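Local coordinates for 165aa long hypothetical protein (Pyrococcus horikoshii, PDB 2DC4) that is of unknown function but, as a dimeric member of the CYTH family with a tunnel-like barrel, probably binds a triphosphate-bearing ligand, at residues V46-I49 with K54-I57; N108-E113 with K137-D142; P41-V46 with P156-E161. All coordinates share one frame; numbering follows the deposited sequence.

All three contacts involve the same antiparallel barrel but different parts of it. Contact 1 lies in the barrel wall and is partly buried. There, backbone hydrogen bonds join two neighbouring strands of a hairpin, with polar and apolar side chains on both faces. Contact 3 starts from the same strand, 42-49, shares Val46 with contact 1 and touches it, yet it is a small apolar surface contact between partly exposed residues where the C-terminal segment meets the inner wall. Contact 2, also partly buried, lies across the chain's centre from both. It packs helix 133-146 against the start of strand 110-117 and the turn before it, with one buried valine and an asparagine amide. Contacts 2 and 3 rest on side chains alone.

Contact 1 (V46-I49 with K54-I57); sequences VRKI and KSYI
Arg47 and Tyr56 face each other as a hydrogen-bonded antiparallel pair in the hairpin of strands 42-49 and 54-62. The two short segments run antiparallel, at 168°, with their axes 4.7 Å apart. Arg47 N donates to Tyr56 O and Tyr56 N returns a bond to Arg47 O, each at 2.9 Å. Nearer the turn, Ile49 N donates to Lys54 O at 2.8 Å. Between these rungs, Ser55 CA makes a CA-H...O contact of 3.1 Å with Arg47 O.

Arg47, Ile49, Lys54 and Tyr56 share one face. With CG1 beside its backbone N (chi1 -52°) and the chain then extended, Ile49 sends its CD1 diagonally over the strand gap to the edge of the Tyr56 ring, near its plane and 3.8 Å from CE1. The same methyl lies 4.1 Å from Lys54 CB. The charged ends on this face lead away from the partner strand: Arg47 forms a salt bridge with Asp33, and Lys54 one with Glu76. On the other face Lys48 CG lies 4.0 Å from Ser55 OG.

Arg47 approaches Arg45 and Lys100, a basic cluster consistent with the anion-binding tunnel of CYTH proteins. The opposite face, with Val46, Lys48 and Ser55, is covered by helix 80-89, while Ile57 packs on Leu86 of the second subunit. Strands 24-36 and 69-76 flank the hairpin in the barrel wall.

Contact 2 (N108-E113 with K137-D142); sequences NNVTFE and KKIIWD
Asn109, in the tight turn that leads into strand 110-117, brings its amide up to the end of Ile139 on helix 133-146. ND2 lies 3.6 Å from Ile139 CD1, the two side chains approaching from opposite directions in a van der Waals contact of amide and methyl. A chi1 of 62° places the amide between the backbone N and the carbonyl carbon of Asn109, and its end comes closer to the helix than its CB does. Val110, the first residue of the strand, is buried and points toward the helix. Its CG2 meets Ile139 CG2 at 3.8 Å, the two branched side chains passing in opposite directions. Ile139 thus splits its contacts, using its terminal methyl for the turn and its branch methyl for the strand.

The helix lies on the outside of the CYTH barrel wall: its next residue, Ile140, packs on Val128 of strand 121-128 and on Ile3 and Val5 of strand 2-8. The other methyl of Val110, CG1, sits 3.7 Å above the plane of the Phe112 ring, offset toward its rim. Phe112 itself continues the apolar surface onto Tyr105 and Leu107 of strand 94-107 and Leu147 just beyond the helix.

Contact 3 (P41-V46 with P156-E161); sequences PKLLRV and PKLYIE
A small apolar contact between partly exposed residues lining the interior of the barrel joins Leu43, on the inner face of strand 42-49, to Leu158 and Ile160 of the C-terminal segment, 110 or more residues later in the chain. Leu43 and Leu158 reach toward each other tip to tip. Leu158 CD1 sits against the fork of Leu43, equally far, 3.8 Å, from its CD1 and CD2. CG beside the backbone N and a chi2 of 169° carry the Leu43 methyls out to meet Leu158. Ile160 adds a looser touch, its CG2 lying 4.4 Å from Leu43 CD2, and continues onto Tyr35, Gln95 and Val98 of the neighbouring wall.

Leu158 stands at the N-cap of helix 159-162, where its backbone N donates to Glu161 OE1 at 3.0 Å, almost straight (171°), meeting the anti side of the carboxylate and 20° out of its plane. This is the glutamate half of a capping box. The backbone bond from Glu161 N to Leu158 O, 2.9 Å long, closes the same turn.

Across the barrel, Tyr159 bonds through its hydroxyl to Asp125 and Asn115 and holds Lys6 in a cation-pi contact. A short C-terminal helix lying within the barrel beside inward-facing basic residues such as Arg45 is consistent with the triphosphate tunnel of the CYTH superfamily.

Contact 1 (V46-I49 with K54-I57)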
loop_
_atom_site.group_PDB
_atom_site.type_symbol
_atom_site.label_atom_id
_atom_site.label_comp_id
_atom_site.label_asym_id
_atom_site.label_seq_id
_atom_site.Cartn_x
_atom_site.Cartn_y
_atom_site.Cartn_z
ATOM N N VAL A 46 -7.109 -6.472 -0.472
ATOM C CA VAL A 46 -5.759 -6.681 0.016
ATOM C C VAL A 46 -5.589 -8.190 -0.060
ATOM O O VAL A 46 -6.345 -8.940 0.561
ATOM C CB VAL A 46 -5.584 -6.239 1.475
ATOM C CG1 VAL A 46 -4.221 -6.689 1.983
ATOM C CG2 VAL A 46 -5.729 -4.730 1.584
ATOM N N ARG A 47 -4.610 -8.631 -0.835
ATOM C CA ARG A 47 -4.355 -10.059 -0.998
ATOM C C ARG A 47 -3.103 -10.546 -0.286
ATOM O O ARG A 47 -2.067 -9.882 -0.301
ATOM C CB ARG A 47 -4.227 -10.404 -2.486
ATOM C CG ARG A 47 -3.637 -11.792 -2.748
ATOM C CD ARG A 47 -3.742 -12.185 -4.222
ATOM N NE ARG A 47 -5.134 -12.299 -4.646
ATOM C CZ ARG A 47 -5.527 -12.410 -5.913
ATOM N NH1 ARG A 47 -4.632 -12.422 -6.891
ATOM N NH2 ARG A 47 -6.817 -12.507 -6.201
ATOM N N LYS A 48 -3.231 -11.709 0.345
ATOM C CA LYS A 48 -2.127 -12.379 1.019
ATOM C C LYS A 48 -1.962 -13.742 0.348
ATOM O O LYS A 48 -2.935 -14.480 0.188
ATOM C CB LYS A 48 -2.439 -12.596 2.502
ATOM C CG LYS A 48 -2.395 -11.340 3.335
ATOM C CD LYS A 48 -2.751 -11.611 4.792
ATOM C CE LYS A 48 -4.242 -11.875 4.978
ATOM N NZ LYS A 48 -4.611 -12.016 6.416
ATOM N N ILE A 49 -0.743 -14.059 -0.073
ATOM C CA ILE A 49 -0.470 -15.355 -0.678
ATOM C C ILE A 49 0.319 -16.036 0.422
ATOM O O ILE A 49 1.514 -15.820 0.581
ATOM C CB ILE A 49 0.376 -15.234 -1.941
ATOM C CG1 ILE A 49 -0.267 -14.216 -2.889
ATOM C CG2 ILE A 49 0.460 -16.597 -2.637
ATOM C CD1 ILE A 49 0.482 -14.026 -4.198
ATOM N N LYS A 54 3.959 -13.345 -0.222
ATOM C CA LYS A 54 3.699 -12.096 -0.943
ATOM C C LYS A 54 2.347 -11.483 -0.574
ATOM O O LYS A 54 1.400 -12.200 -0.248
ATOM C CB LYS A 54 3.731 -12.343 -2.451
ATOM C CG LYS A 54 5.100 -12.676 -3.023
ATOM C CD LYS A 54 6.017 -11.465 -2.988
ATOM C CE LYS A 54 7.192 -11.650 -3.932
ATOM N NZ LYS A 54 8.105 -10.471 -3.919
ATOM N N SER A 55 2.267 -10.153 -0.617
ATOM C CA SER A 55 1.024 -9.447 -0.314
ATOM C C SER A 55 0.866 -8.309 -1.308
ATOM O O SER A 55 1.862 -7.732 -1.761
ATOM C CB SER A 55 1.037 -8.878 1.112
ATOM O OG SER A 55 1.138 -9.916 2.071
ATOM N N TYR A 56 -0.379 -8.000 -1.654
ATOM C CA TYR A 56 -0.661 -6.935 -2.616
ATOM C C TYR A 56 -1.900 -6.118 -2.293
ATOM O O TYR A 56 -2.791 -6.556 -1.566
ATOM C CB TYR A 56 -0.895 -7.518 -4.022
ATOM C CG TYR A 56 0.238 -8.335 -4.568
ATOM C CD1 TYR A 56 0.380 -9.683 -4.236
ATOM C CD2 TYR A 56 1.206 -7.748 -5.378
ATOM C CE1 TYR A 56 1.468 -10.424 -4.700
ATOM C CE2 TYR A 56 2.292 -8.474 -5.843
ATOM C CZ TYR A 56 2.422 -9.807 -5.500
ATOM O OH TYR A 56 3.517 -10.505 -5.942
ATOM N N ILE A 57 -1.941 -4.909 -2.835
ATOM C CA ILE A 57 -3.135 -4.093 -2.729
ATOM C C ILE A 57 -3.564 -4.072 -4.185
ATOM O O ILE A 57 -2.734 -3.838 -5.071
ATOM C CB ILE A 57 -2.869 -2.647 -2.287
ATOM C CG1 ILE A 57 -2.474 -2.625 -0.810
ATOM C CG2 ILE A 57 -4.124 -1.796 -2.545
ATOM C CD1 ILE A 57 -2.230 -1.225 -0.248
#

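Contact 2 (N108-E113 with K137-D142)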
loop_
_atom_site.group_PDB
_atom_site.type_symbol
_atom_site.label_atom_id
_atom_site.label_comp_id
_atom_site.label_asym_id
_atom_site.label_seq_id
_atom_site.Cartn_x
_atom_site.Cartn_y
_atom_site.Cartn_z
ATOM N N ASN A 108 1.834 -19.368 -24.099
ATOM C CA ASN A 108 2.000 -18.183 -24.927
ATOM C C ASN A 108 1.482 -16.955 -24.176
ATOM O O ASN A 108 1.882 -16.701 -23.040
ATOM C CB ASN A 108 1.258 -18.354 -26.253
ATOM C CG ASN A 108 1.724 -19.574 -27.023
ATOM O OD1 ASN A 108 2.923 -19.777 -27.214
ATOM N ND2 ASN A 108 0.777 -20.394 -27.471
ATOM N N ASN A 109 0.585 -16.202 -24.803
ATOM C CA ASN A 109 0.041 -14.998 -24.189
ATOM C C ASN A 109 -1.215 -15.279 -23.368
ATOM O O ASN A 109 -1.925 -14.361 -22.965
ATOM C CB ASN A 109 -0.266 -13.965 -25.270
ATOM C CG ASN A 109 -1.306 -14.447 -26.255
ATOM O OD1 ASN A 109 -1.356 -15.633 -26.601
ATOM N ND2 ASN A 109 -2.137 -13.530 -26.725
ATOM N N VAL A 110 -1.479 -16.556 -23.126
ATOM C CA VAL A 110 -2.647 -16.954 -22.344
ATOM C C VAL A 110 -2.238 -17.497 -20.985
ATOM O O VAL A 110 -1.262 -18.237 -20.867
ATOM C CB VAL A 110 -3.468 -18.041 -23.079
ATOM C CG1 VAL A 110 -4.536 -18.627 -22.150
ATOM C CG2 VAL A 110 -4.126 -17.438 -24.311
ATOM N N THR A 111 -2.991 -17.115 -19.961
ATOM C CA THR A 111 -2.738 -17.583 -18.613
ATOM C C THR A 111 -3.995 -18.282 -18.119
ATOM O O THR A 111 -5.106 -17.770 -18.272
ATOM C CB THR A 111 -2.410 -16.415 -17.659
ATOM O OG1 THR A 111 -1.219 -15.756 -18.110
ATOM C CG2 THR A 111 -2.194 -16.927 -16.235
ATOM N N PHE A 112 -3.808 -19.469 -17.558
ATOM C CA PHE A 112 -4.916 -20.233 -17.017
ATOM C C PHE A 112 -4.824 -20.150 -15.506
ATOM O O PHE A 112 -3.773 -20.433 -14.929
ATOM C CB PHE A 112 -4.824 -21.707 -17.427
ATOM C CG PHE A 112 -4.818 -21.932 -18.909
ATOM C CD1 PHE A 112 -3.619 -21.979 -19.615
ATOM C CD2 PHE A 112 -6.013 -22.085 -19.603
ATOM C CE1 PHE A 112 -3.610 -22.175 -20.993
ATOM C CE2 PHE A 112 -6.019 -22.281 -20.982
ATOM C CZ PHE A 112 -4.816 -22.326 -21.680
ATOM N N GLU A 113 -5.908 -19.742 -14.861
ATOM C CA GLU A 113 -5.922 -19.686 -13.405
ATOM C C GLU A 113 -7.042 -20.621 -12.978
ATOM O O GLU A 113 -8.218 -20.284 -13.104
ATOM C CB GLU A 113 -6.198 -18.267 -12.901
ATOM C CG GLU A 113 -5.236 -17.210 -13.452
ATOM C CD GLU A 113 -5.425 -15.845 -12.818
ATOM O OE1 GLU A 113 -6.584 -15.417 -12.636
ATOM O OE2 GLU A 113 -4.408 -15.191 -12.516
ATOM N N LYS A 137 -10.491 -11.581 -26.791
ATOM C CA LYS A 137 -11.611 -12.467 -26.502
ATOM C C LYS A 137 -11.670 -13.606 -27.508
ATOM O O LYS A 137 -12.069 -14.715 -27.168
ATOM C CB LYS A 137 -12.928 -11.690 -26.495
ATOM C CG LYS A 137 -13.047 -10.724 -25.329
ATOM C CD LYS A 137 -14.470 -10.215 -25.149
ATOM C CE LYS A 137 -14.575 -9.330 -23.918
ATOM N NZ LYS A 137 -15.981 -8.931 -23.627
ATOM N N LYS A 138 -11.268 -13.338 -28.748
ATOM C CA LYS A 138 -11.269 -14.372 -29.779
ATOM C C LYS A 138 -10.245 -15.444 -29.424
ATOM O O LYS A 138 -10.467 -16.639 -29.646
ATOM C CB LYS A 138 -10.934 -13.767 -31.147
ATOM C CG LYS A 138 -11.962 -12.767 -31.659
ATOM C CD LYS A 138 -11.562 -12.226 -33.025
ATOM C CE LYS A 138 -12.624 -11.289 -33.584
ATOM N NZ LYS A 138 -12.290 -10.834 -34.962
ATOM N N ILE A 139 -9.119 -15.014 -28.864
ATOM C CA ILE A 139 -8.075 -15.953 -28.479
ATOM C C ILE A 139 -8.554 -16.794 -27.302
ATOM O O ILE A 139 -8.359 -18.008 -27.273
ATOM C CB ILE A 139 -6.779 -15.219 -28.078
ATOM C CG1 ILE A 139 -6.173 -14.532 -29.302
ATOM C CG2 ILE A 139 -5.787 -16.205 -27.473
ATOM C CD1 ILE A 139 -4.948 -13.690 -28.986
ATOM N N ILE A 140 -9.183 -16.138 -26.335
ATOM C CA ILE A 140 -9.692 -16.835 -25.162
ATOM C C ILE A 140 -10.695 -17.896 -25.580
ATOM O O ILE A 140 -10.648 -19.020 -25.093
ATOM C CB ILE A 140 -10.356 -15.856 -24.172
ATOM C CG1 ILE A 140 -9.269 -15.033 -23.475
ATOM C CG2 ILE A 140 -11.207 -16.623 -23.152
ATOM C CD1 ILE A 140 -9.783 -13.960 -22.546
ATOM N N TRP A 141 -11.594 -17.547 -26.494
ATOM C CA TRP A 141 -12.584 -18.528 -26.922
ATOM C C TRP A 141 -12.017 -19.683 -27.749
ATOM O O TRP A 141 -12.528 -20.798 -27.677
ATOM C CB TRP A 141 -13.751 -17.830 -27.628
ATOM C CG TRP A 141 -14.701 -17.282 -26.611
ATOM C CD1 TRP A 141 -14.802 -15.987 -26.184
ATOM C CD2 TRP A 141 -15.580 -18.047 -25.779
ATOM N NE1 TRP A 141 -15.682 -15.903 -25.130
ATOM C CE2 TRP A 141 -16.175 -17.153 -24.863
ATOM C CE3 TRP A 141 -15.917 -19.405 -25.719
ATOM C CZ2 TRP A 141 -17.092 -17.574 -23.893
ATOM C CZ3 TRP A 141 -16.830 -19.825 -24.751
ATOM C CH2 TRP A 141 -17.404 -18.908 -23.853
ATOM N N ASP A 142 -10.954 -19.445 -28.513
ATOM C CA ASP A 142 -10.357 -20.539 -29.273
ATOM C C ASP A 142 -9.765 -21.534 -28.275
ATOM O O ASP A 142 -9.849 -22.752 -28.457
ATOM C CB ASP A 142 -9.253 -20.029 -30.207
ATOM C CG ASP A 142 -9.804 -19.394 -31.466
ATOM O OD1 ASP A 142 -10.855 -19.861 -31.956
ATOM O OD2 ASP A 142 -9.179 -18.441 -31.975
#

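Contact 3 (P41-V46 with P156-E161)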
loop_
_atom_site.group_PDB
_atom_site.type_symbol
_atom_site.label_atom_id
_atom_site.label_comp_id
_atom_site.label_asym_id
_atom_site.label_seq_id
_atom_site.Cartn_x
_atom_site.Cartn_y
_atom_site.Cartn_z
ATOM N N PRO A 41 -18.549 0.643 -10.556
ATOM C CA PRO A 41 -18.183 -0.773 -10.643
ATOM C C PRO A 41 -16.732 -0.990 -10.218
ATOM O O PRO A 41 -15.975 -1.672 -10.907
ATOM C CB PRO A 41 -18.374 -1.061 -12.117
ATOM C CG PRO A 41 -17.765 0.170 -12.725
ATOM C CD PRO A 41 -18.258 1.317 -11.833
ATOM N N LYS A 42 -16.350 -0.413 -9.084
ATOM C CA LYS A 42 -14.979 -0.530 -8.603
ATOM C C LYS A 42 -14.781 -1.598 -7.529
ATOM O O LYS A 42 -15.698 -1.910 -6.769
ATOM C CB LYS A 42 -14.510 0.829 -8.083
ATOM C CG LYS A 42 -14.651 1.936 -9.117
ATOM C CD LYS A 42 -14.319 3.298 -8.538
ATOM C CE LYS A 42 -14.531 4.391 -9.570
ATOM N NZ LYS A 42 -13.701 4.165 -10.789
ATOM N N LEU A 43 -13.567 -2.145 -7.479
ATOM C CA LEU A 43 -13.197 -3.181 -6.514
ATOM C C LEU A 43 -11.898 -2.804 -5.814
ATOM O O LEU A 43 -11.028 -2.175 -6.409
ATOM C CB LEU A 43 -12.978 -4.520 -7.225
ATOM C CG LEU A 43 -14.143 -5.170 -7.970
ATOM C CD1 LEU A 43 -13.614 -6.330 -8.813
ATOM C CD2 LEU A 43 -15.179 -5.656 -6.974
ATOM N N LEU A 44 -11.773 -3.199 -4.552
ATOM C CA LEU A 44 -10.562 -2.935 -3.779
ATOM C C LEU A 44 -10.326 -4.107 -2.847
ATOM O O LEU A 44 -11.225 -4.519 -2.113
ATOM C CB LEU A 44 -10.698 -1.655 -2.945
ATOM C CG LEU A 44 -9.501 -1.306 -2.043
ATOM C CD1 LEU A 44 -8.255 -1.084 -2.889
ATOM C CD2 LEU A 44 -9.822 -0.062 -1.233
ATOM N N ARG A 45 -9.117 -4.648 -2.863
ATOM C CA ARG A 45 -8.828 -5.762 -1.977
ATOM C C ARG A 45 -7.368 -5.803 -1.585
ATOM O O ARG A 45 -6.505 -5.234 -2.260
ATOM C CB ARG A 45 -9.181 -7.093 -2.649
ATOM C CG ARG A 45 -8.207 -7.462 -3.746
ATOM C CD ARG A 45 -8.559 -8.748 -4.477
ATOM N NE ARG A 45 -7.578 -8.998 -5.529
ATOM C CZ ARG A 45 -7.877 -9.450 -6.741
ATOM N NH1 ARG A 45 -9.137 -9.705 -7.064
ATOM N NH2 ARG A 45 -6.913 -9.629 -7.635
ATOM N N VAL A 46 -7.109 -6.472 -0.472
ATOM C CA VAL A 46 -5.759 -6.681 0.016
ATOM C C VAL A 46 -5.589 -8.190 -0.060
ATOM O O VAL A 46 -6.345 -8.940 0.561
ATOM C CB VAL A 46 -5.584 -6.239 1.475
ATOM C CG1 VAL A 46 -4.221 -6.689 1.983
ATOM C CG2 VAL A 46 -5.729 -4.730 1.584
ATOM N N PRO A 156 -20.334 -15.101 -15.061
ATOM C CA PRO A 156 -20.098 -13.654 -15.071
ATOM C C PRO A 156 -19.775 -13.042 -13.707
ATOM O O PRO A 156 -19.003 -12.089 -13.613
ATOM C CB PRO A 156 -21.405 -13.087 -15.636
ATOM C CG PRO A 156 -22.092 -14.273 -16.271
ATOM C CD PRO A 156 -21.744 -15.395 -15.349
ATOM N N LYS A 157 -20.366 -13.592 -12.653
ATOM C CA LYS A 157 -20.161 -13.056 -11.314
ATOM C C LYS A 157 -18.718 -13.044 -10.826
ATOM O O LYS A 157 -17.925 -13.927 -11.148
ATOM C CB LYS A 157 -21.022 -13.818 -10.307
ATOM C CG LYS A 157 -22.522 -13.614 -10.479
ATOM C CD LYS A 157 -23.296 -14.342 -9.386
ATOM C CE LYS A 157 -24.778 -14.013 -9.439
ATOM N NZ LYS A 157 -25.528 -14.664 -8.324
ATOM N N LEU A 158 -18.392 -12.023 -10.040
ATOM C CA LEU A 158 -17.058 -11.884 -9.466
ATOM C C LEU A 158 -16.967 -12.826 -8.271
ATOM O O LEU A 158 -17.983 -13.198 -7.693
ATOM C CB LEU A 158 -16.845 -10.444 -8.999
ATOM C CG LEU A 158 -17.108 -9.366 -10.051
ATOM C CD1 LEU A 158 -17.028 -7.987 -9.404
ATOM C CD2 LEU A 158 -16.096 -9.499 -11.180
ATOM N N TYR A 159 -15.753 -13.206 -7.893
ATOM C CA TYR A 159 -15.575 -14.105 -6.766
ATOM C C TYR A 159 -16.168 -13.561 -5.475
ATOM O O TYR A 159 -16.705 -14.320 -4.673
ATOM C CB TYR A 159 -14.089 -14.419 -6.572
ATOM C CG TYR A 159 -13.551 -15.356 -7.625
ATOM C CD1 TYR A 159 -12.383 -15.058 -8.328
ATOM C CD2 TYR A 159 -14.227 -16.535 -7.941
ATOM C CE1 TYR A 159 -11.908 -15.915 -9.332
ATOM C CE2 TYR A 159 -13.762 -17.392 -8.932
ATOM C CZ TYR A 159 -12.606 -17.075 -9.625
ATOM O OH TYR A 159 -12.168 -17.914 -10.629
ATOM N N ILE A 160 -16.081 -12.250 -5.273
ATOM C CA ILE A 160 -16.626 -11.662 -4.057
ATOM C C ILE A 160 -18.160 -11.775 -4.044
ATOM O O ILE A 160 -18.783 -11.764 -2.982
ATOM C CB ILE A 160 -16.150 -10.180 -3.895
ATOM C CG1 ILE A 160 -16.600 -9.622 -2.540
ATOM C CG2 ILE A 160 -16.670 -9.327 -5.046
ATOM C CD1 ILE A 160 -16.080 -10.406 -1.338
ATOM N N GLU A 161 -18.764 -11.917 -5.224
ATOM C CA GLU A 161 -20.220 -12.068 -5.325
ATOM C C GLU A 161 -20.621 -13.549 -5.262
ATOM O O GLU A 161 -21.766 -13.880 -4.952
ATOM C CB GLU A 161 -20.739 -11.477 -6.645
ATOM C CG GLU A 161 -20.364 -10.020 -6.908
ATOM C CD GLU A 161 -20.890 -9.502 -8.244
ATOM O OE1 GLU A 161 -20.645 -10.148 -9.292
ATOM O OE2 GLU A 161 -21.547 -8.436 -8.249
#